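Local coordinates for protein dockerin type 1 (Clostridium thermocellum, PDB 4DH2) that docks through its calcium-binding type I dockerin module onto a cohesin of a cellulosome anchoring protein, probably bringing an attached, putative glycoside hydrolase to the cellulosome system, at residues 9-14 with 18-23; 39-44 with 48-53; 61-64 with 70-73. One frame throughout, in Å; residues are numbered along the deposited sequence.

Contact 1 of 3, residues 9-14 with 18-23; sequences DVNADG and ISDYVL. With CA (calcium ion), chain H.
Asp20 turns CG opposite its carbonyl carbon (chi1 -58°), which lifts the carboxylate off helix 18-28 toward the loop, while Asn11 folds CG in between its own backbone N and carbonyl (chi1 57°), so that the two side chains cross nearly at right angles over a shared calcium ion. Asp20 binds with both oxygens, OD1 at 2.5 Å and OD2 at 2.4 Å from the metal. Asp9 and Asp13 each give a single OD1, Asn11 gives its side chain, and water 1 and the Val15 carbonyl complete a set of seven coordinating atoms. Asp9 meets Asp20 with its carboxylate plane turned by 89°, and Asp9 OD1 and Asp20 OD1 stay 3.4 Å apart, a closeness probably tolerated because both bind the same calcium. Backbone N-H groups of the loop also help to orient the Asp9 carboxylate. Asp13 N donates to the syn lone pair of Asp9 OD1, and Gly14 N reaches Asp9 OD2 at 2.8 Å. Gly14 suits a backbone shape in which a CB would be jammed against the preceding carbonyl. From Asn11 N a weak bond of 3.3 Å runs to Asp20 OD1, whereas Asp20 OD2 accepts from Asn17 N. Beside the polar site, Val10 CG2 lies 3.8 Å from Leu23 CB, and Leu23 CD1 touches Asn11 CB at 3.7 Å; these apolar groups continue toward Phe35 and Pro36. A calcium loop running directly into one helix is the dockerin form of the EF-hand, the F-hand. Three carboxylates around one divalent ion would probably repel one another without it, so the loop's shape likely depends on bound calcium.

Contact 2 of 3, residues 39-44 with 48-53; sequences DDMWVG and GDNVIN. With CA (calcium ion), chain I.
Ile52, within the second calcium loop, lies against helix 40-44; the ligands of that loop, Asp45, Asn47, Asp49, Val51 and Asp56, fall in EF-hand order, and Ile52 occupies the place after the carbonyl ligand that EF-hand loops usually give to a hydrophobic residue. Packing is tight here. Ile52 CD1 stands 3.4 Å from Asp40 O and 3.9 Å from Asp40 CB, while Ile52 CG2 lies 3.9 Å from Gly44 O. Glycine fits at 44 because a CB would press on Ile52 CD1 and on Asp40 O, the carbonyl that closes the helical turn with Gly44 N. Beyond the helix, Met24 and Tyr27 of helix 18-28 also cover Ile52, as suits a branched apolar side chain. The other side is looser and more exposed. Met41 starts with CG anti to its backbone N (chi1 -166°), then bends at chi2 and chi3, laying its thioether across the backbone of Asn50: SD is 3.6 Å from Asn50 C, and CE is 3.6 Å from Asn50 O. The flexible, polarisable methionine adapts to this peptide surface, where no hydrogen bond joins the segments. Asn50 itself takes a positive phi, a conformation asparagine tolerates well. On the metal side Asp49 forms an Asx turn, its OD1 accepting from Val51 N above the carboxylate plane, and the calcium-bound water 2 donates to Asp49 OD2 at 2.6 Å and to Asn53 OD1 at 2.9 Å.

Contact 3 of 3, residues 61-64 with 70-73; sequences KRYL and EFPK. With SO4 (sulfate ion), chain K.
Tyr63 and Phe71 form an offset aromatic stack, with ring centroids 4.8 Å apart and planes inclined by 25°. Tyr63 sends its ring away from the helix with CG anti to the backbone N (chi1 178°), and the far end of the phenyl ring slides over the base of the phenol. The overlap is therefore displaced: Phe71 CZ sits 3.6 Å from Tyr63 CG, and its CE2 lies over the Tyr63 face toward the rim. Apolar contact extends the stack, since Phe71 CE1 is 3.6 Å from Tyr63 CB. At the edge of the phenol, near its plane, Glu70 N comes within 4.3 Å of Tyr63 CD1 without bonding. Phenylalanine suits the buried side of the pair; tyrosine, with its hydroxyl, suits the more exposed one. In fold terms, 61-64 is the last turn of helix 54-64, the exit helix of the second EF-hand-like motif, and 70-73 is the tail that comes back alongside it. Among the hydrogen bonds, Lys73 NZ donates to the carbonyls of Trp42 and Asp45. Two charged side chains of the helix have partners outside the chain: Lys61 forms a salt bridge with Asp79 of the cohesin chain, and Arg62, extended from CG to NE, presents its guanidinium edge to a sulfate ion, probably from the crystallisation liquor. Arg62 NE reaches sulfate O3 at 2.7 Å and NH2 reaches O2 at 3.1 Å, both nearly straight at 172°, while Asn58 holds the same anion.

The three contacts form a triangle, with centres 14 Å apart for contacts 1 and 2 and 13 Å for each of the other pairs. Contacts 1 and 2 each hold ligands of a different calcium ion and meet where Val43 packs against the Asp9 carbonyl and Val10: Asp9 O is 3.8 Å from Val43 CG1, and Val10 CG1 is 3.9 Å from Val43 O. Contact 3 meets the first calcium motif through Tyr21 CB, 3.7 Å from Leu64 CD1, and the second where Gly48 CA lies 3.9 Å from Lys73 CD. The nearest atoms of the Tyr63 side chain lie about 9 Å from the calcium of contact 1. Residues of contacts 1 and 3 also face the cohesin chain, which does not touch the segments of contact 2.

Contact 1 of 3, residues 9-14 with 18-23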
loop_
_atom_site.group_PDB
_atom_site.type_symbol
_atom_site.label_atom_id
_atom_site.label_comp_id
_atom_site.label_asym_id
_atom_site.label_seq_id
_atom_site.Cartn_x
_atom_site.Cartn_y
_atom_site.Cartn_z
ATOM N N ASP B 9 16.475 0.824 7.972
ATOM C CA ASP B 9 16.032 -0.317 8.761
ATOM C C ASP B 9 16.234 -0.024 10.242
ATOM O O ASP B 9 17.213 -0.456 10.877
ATOM C CB ASP B 9 16.787 -1.595 8.344
ATOM C CG ASP B 9 16.412 -2.785 9.183
ATOM O OD1 ASP B 9 15.353 -2.762 9.829
ATOM O OD2 ASP B 9 17.202 -3.767 9.231
ATOM N N VAL B 10 15.315 0.758 10.790
ATOM C CA VAL B 10 15.507 1.302 12.113
ATOM C C VAL B 10 15.194 0.332 13.249
ATOM O O VAL B 10 15.511 0.636 14.380
ATOM C CB VAL B 10 14.721 2.630 12.311
ATOM C CG1 VAL B 10 15.140 3.650 11.246
ATOM C CG2 VAL B 10 13.229 2.397 12.309
ATOM N N ASN B 11 14.602 -0.834 12.962
ATOM C CA ASN B 11 14.460 -1.862 13.999
ATOM C C ASN B 11 15.399 -3.045 13.772
ATOM O O ASN B 11 15.305 -4.043 14.468
ATOM C CB ASN B 11 13.017 -2.365 14.141
ATOM C CG ASN B 11 12.427 -2.917 12.854
ATOM O OD1 ASN B 11 13.096 -3.097 11.828
ATOM N ND2 ASN B 11 11.129 -3.186 12.907
ATOM N N ALA B 12 16.294 -2.904 12.798
ATOM C CA ALA B 12 17.358 -3.879 12.548
ATOM C C ALA B 12 16.798 -5.287 12.351
ATOM O O ALA B 12 17.313 -6.259 12.917
ATOM C CB ALA B 12 18.404 -3.847 13.710
ATOM N N ASP B 13 15.754 -5.419 11.542
ATOM C CA ASP B 13 15.196 -6.746 11.305
ATOM C C ASP B 13 15.536 -7.193 9.888
ATOM O O ASP B 13 15.041 -8.206 9.417
ATOM C CB ASP B 13 13.692 -6.814 11.606
ATOM C CG ASP B 13 12.845 -6.047 10.601
ATOM O OD1 ASP B 13 13.408 -5.344 9.738
ATOM O OD2 ASP B 13 11.602 -6.155 10.680
ATOM N N GLY B 14 16.395 -6.434 9.206
ATOM C CA GLY B 14 16.860 -6.826 7.888
ATOM C C GLY B 14 16.153 -6.201 6.706
ATOM O O GLY B 14 16.664 -6.255 5.588
ATOM N N ILE B 18 6.730 -1.109 6.745
ATOM C CA ILE B 18 5.905 -0.186 7.496
ATOM C C ILE B 18 6.359 -0.048 8.947
ATOM O O ILE B 18 6.186 1.005 9.542
ATOM C CB ILE B 18 4.408 -0.591 7.504
ATOM C CG1 ILE B 18 4.268 -2.040 7.990
ATOM C CG2 ILE B 18 3.817 -0.381 6.124
ATOM C CD1 ILE B 18 2.881 -2.481 8.190
ATOM N N SER B 19 6.896 -1.104 9.561
ATOM C CA SER B 19 7.313 -0.943 10.946
ATOM C C SER B 19 8.390 0.138 11.091
ATOM O O SER B 19 8.419 0.877 12.090
ATOM C CB SER B 19 7.788 -2.269 11.557
ATOM O OG SER B 19 6.692 -3.170 11.641
ATOM N N ASP B 20 9.310 0.213 10.137
ATOM C CA ASP B 20 10.337 1.239 10.191
ATOM C C ASP B 20 9.742 2.623 10.010
ATOM O O ASP B 20 10.201 3.598 10.600
ATOM C CB ASP B 20 11.368 0.983 9.119
ATOM C CG ASP B 20 11.994 -0.389 9.277
ATOM O OD1 ASP B 20 12.759 -0.591 10.232
ATOM O OD2 ASP B 20 11.645 -1.259 8.465
ATOM N N TYR B 21 8.724 2.713 9.169
ATOM C CA TYR B 21 8.027 3.984 8.959
ATOM C C TYR B 21 7.316 4.467 10.227
ATOM O O TYR B 21 7.425 5.643 10.631
ATOM C CB TYR B 21 7.001 3.804 7.834
ATOM C CG TYR B 21 6.295 5.060 7.374
ATOM C CD1 TYR B 21 7.007 6.160 6.930
ATOM C CD2 TYR B 21 4.907 5.114 7.339
ATOM C CE1 TYR B 21 6.365 7.295 6.506
ATOM C CE2 TYR B 21 4.251 6.258 6.909
ATOM C CZ TYR B 21 5.002 7.339 6.495
ATOM O OH TYR B 21 4.382 8.484 6.059
ATOM N N VAL B 22 6.568 3.573 10.857
ATOM C CA VAL B 22 5.877 3.909 12.096
ATOM C C VAL B 22 6.876 4.289 13.184
ATOM O O VAL B 22 6.687 5.309 13.895
ATOM C CB VAL B 22 5.022 2.721 12.566
ATOM C CG1 VAL B 22 4.421 3.003 13.912
ATOM C CG2 VAL B 22 3.893 2.442 11.523
ATOM N N LEU B 23 7.969 3.521 13.300
ATOM C CA LEU B 23 9.008 3.844 14.274
ATOM C C LEU B 23 9.663 5.212 14.010
ATOM O O LEU B 23 9.898 5.996 14.953
ATOM C CB LEU B 23 10.069 2.748 14.336
ATOM C CG LEU B 23 9.638 1.444 15.024
ATOM C CD1 LEU B 23 10.693 0.382 14.785
ATOM C CD2 LEU B 23 9.395 1.614 16.509
HETATM CA CA CA H . 12.986 -2.947 9.549
HETATM O O HOH W 1 10.742 -3.773 9.907
#

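Contact 2 of 3, residues 39-44 with 48-53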
loop_
_atom_site.group_PDB
_atom_site.type_symbol
_atom_site.label_atom_id
_atom_site.label_comp_id
_atom_site.label_asym_id
_atom_site.label_seq_id
_atom_site.Cartn_x
_atom_site.Cartn_y
_atom_site.Cartn_z
ATOM N N ASP B 39 22.744 2.363 15.688
ATOM C CA ASP B 39 23.299 3.634 15.243
ATOM C C ASP B 39 22.191 4.464 14.584
ATOM O O ASP B 39 21.957 4.330 13.384
ATOM C CB ASP B 39 24.432 3.363 14.242
ATOM C CG ASP B 39 25.219 4.625 13.878
ATOM O OD1 ASP B 39 24.692 5.754 14.035
ATOM O OD2 ASP B 39 26.373 4.481 13.415
ATOM N N ASP B 40 21.524 5.310 15.363
ATOM C CA ASP B 40 20.373 6.067 14.876
ATOM C C ASP B 40 20.667 6.787 13.574
ATOM O O ASP B 40 19.871 6.761 12.634
ATOM C CB ASP B 40 19.949 7.112 15.904
ATOM C CG ASP B 40 19.392 6.496 17.155
ATOM O OD1 ASP B 40 19.034 5.300 17.116
ATOM O OD2 ASP B 40 19.321 7.202 18.186
ATOM N N MET B 41 21.799 7.472 13.542
ATOM C CA MET B 41 22.113 8.302 12.408
ATOM C C MET B 41 22.375 7.437 11.171
ATOM O O MET B 41 21.970 7.780 10.063
ATOM C CB MET B 41 23.300 9.199 12.736
ATOM C CG MET B 41 23.482 10.331 11.751
ATOM S SD MET B 41 22.165 11.592 11.711
ATOM C CE MET B 41 22.413 12.370 13.315
ATOM N N TRP B 42 23.036 6.300 11.336
ATOM C CA TRP B 42 23.310 5.482 10.165
ATOM C C TRP B 42 21.999 4.947 9.564
ATOM O O TRP B 42 21.745 5.088 8.363
ATOM C CB TRP B 42 24.254 4.325 10.483
ATOM C CG TRP B 42 24.424 3.506 9.274
ATOM C CD1 TRP B 42 23.893 2.281 9.042
ATOM C CD2 TRP B 42 25.125 3.881 8.078
ATOM N NE1 TRP B 42 24.232 1.852 7.782
ATOM C CE2 TRP B 42 24.989 2.816 7.168
ATOM C CE3 TRP B 42 25.861 5.010 7.695
ATOM C CZ2 TRP B 42 25.560 2.839 5.897
ATOM C CZ3 TRP B 42 26.432 5.033 6.429
ATOM C CH2 TRP B 42 26.278 3.952 5.546
ATOM N N VAL B 43 21.134 4.414 10.415
ATOM C CA VAL B 43 19.887 3.832 9.923
ATOM C C VAL B 43 18.808 4.863 9.629
ATOM O O VAL B 43 17.966 4.639 8.747
ATOM C CB VAL B 43 19.317 2.780 10.900
ATOM C CG1 VAL B 43 20.326 1.656 11.105
ATOM C CG2 VAL B 43 18.935 3.426 12.247
ATOM N N GLY B 44 18.785 5.966 10.372
ATOM C CA GLY B 44 17.671 6.903 10.269
ATOM C C GLY B 44 17.874 8.075 9.355
ATOM O O GLY B 44 16.889 8.665 8.910
ATOM N N GLY B 48 21.260 11.383 4.080
ATOM C CA GLY B 48 22.660 11.635 4.365
ATOM C C GLY B 48 23.015 13.096 4.582
ATOM O O GLY B 48 24.117 13.512 4.239
ATOM N N ASP B 49 22.098 13.879 5.148
ATOM C CA ASP B 49 22.395 15.263 5.501
ATOM C C ASP B 49 22.798 15.387 6.968
ATOM O O ASP B 49 22.919 16.494 7.500
ATOM C CB ASP B 49 21.218 16.199 5.185
ATOM C CG ASP B 49 19.941 15.811 5.899
ATOM O OD1 ASP B 49 19.968 14.839 6.672
ATOM O OD2 ASP B 49 18.912 16.490 5.685
ATOM N N ASN B 50 23.036 14.241 7.599
ATOM C CA ASN B 50 23.445 14.165 8.993
ATOM C C ASN B 50 22.425 14.742 9.971
ATOM O O ASN B 50 22.756 15.181 11.075
ATOM C CB ASN B 50 24.791 14.839 9.201
ATOM C CG ASN B 50 25.714 14.001 10.029
ATOM O OD1 ASN B 50 25.684 12.767 9.951
ATOM N ND2 ASN B 50 26.536 14.652 10.846
ATOM N N VAL B 51 21.174 14.714 9.553
ATOM C CA VAL B 51 20.046 15.080 10.412
ATOM C C VAL B 51 19.020 13.948 10.290
ATOM O O VAL B 51 18.917 13.334 9.222
ATOM C CB VAL B 51 19.412 16.374 9.959
ATOM C CG1 VAL B 51 18.241 16.715 10.837
ATOM C CG2 VAL B 51 20.452 17.511 9.994
ATOM N N ILE B 52 18.315 13.642 11.371
ATOM C CA ILE B 52 17.130 12.773 11.279
ATOM C C ILE B 52 15.919 13.646 11.522
ATOM O O ILE B 52 15.777 14.266 12.586
ATOM C CB ILE B 52 17.103 11.656 12.326
ATOM C CG1 ILE B 52 18.378 10.819 12.287
ATOM C CG2 ILE B 52 15.892 10.747 12.069
ATOM C CD1 ILE B 52 18.441 9.760 13.416
ATOM N N ASN B 53 15.036 13.714 10.535
ATOM C CA ASN B 53 13.832 14.513 10.692
ATOM C C ASN B 53 12.779 14.125 9.655
ATOM O O ASN B 53 12.877 13.058 9.072
ATOM C CB ASN B 53 14.151 16.001 10.647
ATOM C CG ASN B 53 14.704 16.454 9.333
ATOM O OD1 ASN B 53 14.676 15.746 8.314
ATOM N ND2 ASN B 53 15.233 17.674 9.339
HETATM CA CA CA I . 18.288 13.165 7.016
HETATM O O HOH W 2 17.007 15.061 6.808
#

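Contact 3 of 3, residues 61-64 with 70-73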
loop_
_atom_site.group_PDB
_atom_site.type_symbol
_atom_site.label_atom_id
_atom_site.label_comp_id
_atom_site.label_asym_id
_atom_site.label_seq_id
_atom_site.Cartn_x
_atom_site.Cartn_y
_atom_site.Cartn_z
ATOM N N LYS B 61 8.470 7.124 3.179
ATOM C CA LYS B 61 7.155 7.064 2.550
ATOM C C LYS B 61 7.335 6.828 1.059
ATOM O O LYS B 61 6.689 5.941 0.494
ATOM C CB LYS B 61 6.371 8.352 2.802
ATOM C CG LYS B 61 5.024 8.448 2.096
ATOM C CD LYS B 61 4.358 9.831 2.201
ATOM C CE LYS B 61 3.690 10.039 3.559
ATOM N NZ LYS B 61 2.612 11.099 3.582
ATOM N N ARG B 62 8.204 7.612 0.419
ATOM C CA ARG B 62 8.484 7.455 -1.026
ATOM C C ARG B 62 8.973 6.055 -1.391
ATOM O O ARG B 62 8.599 5.475 -2.430
ATOM C CB ARG B 62 9.510 8.507 -1.502
ATOM C CG ARG B 62 8.966 9.915 -1.572
ATOM C CD ARG B 62 10.064 10.882 -1.995
ATOM N NE ARG B 62 9.616 12.254 -2.000
ATOM C CZ ARG B 62 10.426 13.303 -2.136
ATOM N NH1 ARG B 62 11.737 13.120 -2.265
ATOM N NH2 ARG B 62 9.928 14.534 -2.140
ATOM N N TYR B 63 9.832 5.509 -0.548
ATOM C CA TYR B 63 10.358 4.178 -0.748
ATOM C C TYR B 63 9.228 3.163 -0.650
ATOM O O TYR B 63 9.106 2.282 -1.498
ATOM C CB TYR B 63 11.433 3.918 0.299
ATOM C CG TYR B 63 12.054 2.540 0.257
ATOM C CD1 TYR B 63 13.183 2.285 -0.510
ATOM C CD2 TYR B 63 11.522 1.506 0.998
ATOM C CE1 TYR B 63 13.761 1.008 -0.529
ATOM C CE2 TYR B 63 12.082 0.236 0.978
ATOM C CZ TYR B 63 13.198 -0.005 0.213
ATOM O OH TYR B 63 13.752 -1.274 0.210
ATOM N N LEU B 64 8.356 3.309 0.345
ATOM C CA LEU B 64 7.322 2.307 0.559
ATOM C C LEU B 64 6.229 2.413 -0.521
ATOM O O LEU B 64 5.513 1.441 -0.765
ATOM C CB LEU B 64 6.719 2.407 1.957
ATOM C CG LEU B 64 7.683 2.031 3.082
ATOM C CD1 LEU B 64 6.991 2.271 4.416
ATOM C CD2 LEU B 64 8.177 0.570 2.960
ATOM N N GLU B 70 15.727 3.225 -3.847
ATOM C CA GLU B 70 16.716 3.265 -2.782
ATOM C C GLU B 70 16.790 4.685 -2.228
ATOM O O GLU B 70 16.245 5.619 -2.811
ATOM C CB GLU B 70 18.097 2.891 -3.318
ATOM C CG GLU B 70 18.625 3.926 -4.291
ATOM C CD GLU B 70 19.787 3.426 -5.120
ATOM O OE1 GLU B 70 20.598 2.629 -4.604
ATOM O OE2 GLU B 70 19.884 3.836 -6.295
ATOM N N PHE B 71 17.507 4.825 -1.122
ATOM C CA PHE B 71 17.682 6.114 -0.466
ATOM C C PHE B 71 18.929 6.821 -0.979
ATOM O O PHE B 71 19.875 6.190 -1.442
ATOM C CB PHE B 71 17.779 5.911 1.044
ATOM C CG PHE B 71 16.554 5.291 1.627
ATOM C CD1 PHE B 71 15.333 5.978 1.585
ATOM C CD2 PHE B 71 16.596 4.044 2.200
ATOM C CE1 PHE B 71 14.177 5.402 2.095
ATOM C CE2 PHE B 71 15.438 3.469 2.722
ATOM C CZ PHE B 71 14.234 4.160 2.663
ATOM N N PRO B 72 18.934 8.141 -0.890
ATOM C CA PRO B 72 20.078 8.890 -1.412
ATOM C C PRO B 72 21.398 8.437 -0.808
ATOM O O PRO B 72 22.386 8.335 -1.539
ATOM C CB PRO B 72 19.753 10.330 -1.034
ATOM C CG PRO B 72 18.257 10.366 -1.011
ATOM C CD PRO B 72 17.808 9.020 -0.520
ATOM N N LYS B 73 21.417 8.141 0.491
ATOM C CA LYS B 73 22.649 7.691 1.129
ATOM C C LYS B 73 22.891 6.204 0.857
ATOM O O LYS B 73 21.953 5.417 0.885
ATOM C CB LYS B 73 22.563 7.933 2.627
ATOM C CG LYS B 73 23.781 7.488 3.413
ATOM C CD LYS B 73 23.699 7.921 4.875
ATOM C CE LYS B 73 23.072 6.828 5.748
ATOM N NZ LYS B 73 22.910 7.238 7.189
HETATM S S SO4 K . 6.471 13.803 -2.220
HETATM O O1 SO4 K . 5.011 13.802 -2.228
HETATM O O2 SO4 K . 6.939 15.022 -1.555
HETATM O O3 SO4 K . 6.949 12.637 -1.481
HETATM O O4 SO4 K . 6.981 13.736 -3.593
#